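Local coordinates for probable glutaminase ybaS (Escherichia coli, PDB 1U60), which catalyses the hydrolysis of L-glutamine to L-glutamate and ammonium, as a member of the glutaminase family, at residues D286-V290 and R291-M295. Numbering follows the deposited sequence.
With EDO (1,2-ethanediol), chain E.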
loop_
_atom_site.group_PDB
_atom_site.type_symbol
_atom_site.label_atom_id
_atom_site.label_comp_id
_atom_site.label_asym_id
_atom_site.label_seq_id
_atom_site.Cartn_x
_atom_site.Cartn_y
_atom_site.Cartn_z
ATOM N N ASP A 286 7.947 -11.015 12.341
ATOM C CA ASP A 286 7.683 -10.860 10.926
ATOM C C ASP A 286 8.929 -10.839 10.066
ATOM O O ASP A 286 8.847 -10.621 8.876
ATOM C CB ASP A 286 6.832 -9.626 10.677
ATOM C CG ASP A 286 5.433 -9.861 11.136
ATOM O OD1 ASP A 286 4.679 -10.543 10.369
ATOM O OD2 ASP A 286 5.070 -9.537 12.288
ATOM N N GLY A 287 10.079 -11.045 10.679
ATOM C CA GLY A 287 11.325 -11.104 9.937
ATOM C C GLY A 287 11.995 -9.761 9.686
ATOM O O GLY A 287 12.935 -9.647 8.879
ATOM N N ASN A 288 11.493 -8.747 10.370
ATOM C CA ASN A 288 11.928 -7.376 10.188
ATOM C C ASN A 288 12.788 -6.911 11.358
ATOM O O ASN A 288 12.394 -7.039 12.528
ATOM C CB ASN A 288 10.707 -6.471 10.047
ATOM C CG ASN A 288 9.792 -6.900 8.889
ATOM O OD1 ASN A 288 10.269 -7.360 7.842
ATOM N ND2 ASN A 288 8.463 -6.794 9.101
ATOM N N SER A 289 13.932 -6.314 11.045
ATOM C CA SER A 289 14.880 -5.877 12.089
ATOM C C SER A 289 14.176 -4.994 13.120
ATOM O O SER A 289 13.560 -3.977 12.757
ATOM C CB SER A 289 16.026 -5.048 11.472
ATOM O OG SER A 289 16.927 -4.582 12.463
ATOM N N VAL A 290 14.285 -5.357 14.392
ATOM C CA VAL A 290 13.684 -4.541 15.451
ATOM C C VAL A 290 14.241 -3.128 15.484
ATOM O O VAL A 290 13.479 -2.141 15.404
ATOM C CB VAL A 290 13.792 -5.232 16.881
ATOM C CG1 VAL A 290 13.250 -4.313 18.004
ATOM C CG2 VAL A 290 13.110 -6.553 16.841
ATOM N N ARG A 291 15.557 -3.002 15.598
ATOM C CA ARG A 291 16.195 -1.709 15.673
ATOM C C ARG A 291 16.195 -1.004 14.302
ATOM O O ARG A 291 16.085 0.208 14.237
ATOM C CB ARG A 291 17.644 -1.822 16.160
ATOM C CG ARG A 291 17.848 -2.341 17.578
ATOM C CD ARG A 291 19.330 -2.691 17.814
ATOM N NE ARG A 291 19.472 -3.508 19.017
ATOM C CZ ARG A 291 20.307 -4.503 19.125
ATOM N NH1 ARG A 291 21.112 -4.827 18.115
ATOM N NH2 ARG A 291 20.355 -5.170 20.266
ATOM N N GLY A 292 16.374 -1.780 13.233
ATOM C CA GLY A 292 16.463 -1.238 11.886
ATOM C C GLY A 292 15.170 -0.442 11.613
ATOM O O GLY A 292 15.208 0.652 11.049
ATOM N N GLN A 293 14.023 -1.029 11.957
ATOM C CA GLN A 293 12.733 -0.399 11.707
ATOM C C GLN A 293 12.630 0.907 12.446
ATOM O O GLN A 293 12.224 1.925 11.900
ATOM C CB GLN A 293 11.571 -1.288 12.163
ATOM C CG GLN A 293 11.222 -2.336 11.163
ATOM C CD GLN A 293 10.209 -3.348 11.681
ATOM O OE1 GLN A 293 9.031 -3.345 11.229
ATOM N NE2 GLN A 293 10.649 -4.242 12.602
ATOM N N LYS A 294 13.007 0.864 13.727
ATOM C CA LYS A 294 12.876 2.027 14.599
ATOM C C LYS A 294 13.828 3.140 14.163
ATOM O O LYS A 294 13.457 4.288 14.169
ATOM C CB LYS A 294 13.077 1.626 16.094
ATOM C CG LYS A 294 11.892 0.839 16.639
ATOM C CD LYS A 294 10.581 1.669 16.880
ATOM C CE LYS A 294 9.309 0.741 16.893
ATOM N NZ LYS A 294 8.712 0.530 18.250
ATOM N N MET A 295 15.041 2.799 13.748
ATOM C CA MET A 295 16.000 3.818 13.369
ATOM C C MET A 295 15.561 4.511 12.045
ATOM O O MET A 295 15.670 5.716 11.917
ATOM C CB MET A 295 17.420 3.230 13.256
ATOM C CG MET A 295 18.016 2.982 14.654
ATOM S SD MET A 295 19.769 2.455 14.517
ATOM C CE MET A 295 19.642 0.930 13.998
HETATM C C1 EDO E . 7.292 -3.229 18.279
HETATM O O1 EDO E . 7.027 -4.520 18.813
HETATM C C2 EDO E . 6.056 -2.671 17.598
HETATM O O2 EDO E . 6.361 -1.339 17.256
HETATM O O HOH W 1 7.436 -5.531 11.513
#
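Ser289 meets Gly292 and Gln293 at the start of helix 290-303, where it is the N-cap residue. Ser289 OG, turned away from its own N beside the carbonyl carbon, accepts a hydrogen bond from Gly292 N over 3.0 Å. Ser289 O is gripped twice by one residue: Gln293 N lies 3.1 Å from it and Gln293 NE2 2.9 Å. The two donors stand on opposite faces of the carbonyl plane, NE2 standing 62° out of it. In Gln293 the first torsion sets CG beside the backbone N (chi1 -82°), and the extended remainder carries NE2 back to Ser289 O. Asn288 CB packs 3.4 Å from Gln293 NE2, the two amide planes being 72° apart. A water joins them, accepting from Asn288 ND2 and donating to Gln293 OE1. Outside the turn, Ser289 OG also bonds to Ser280 O, Gln293 NE2 to Asp284 OD2 and Asn288 OD1 to Ser260 OG, while the side chain of Asn288 comes within about 4 Å of that of Tyr244, a predicted substrate-binding residue. The capped turn links the loop after strand 274-279 to helix 290-303, with Ser289 and Gln293 touching Ile266 of strand 265-270 and Lys294 and Met295 touching Phe18 of helix 4-18.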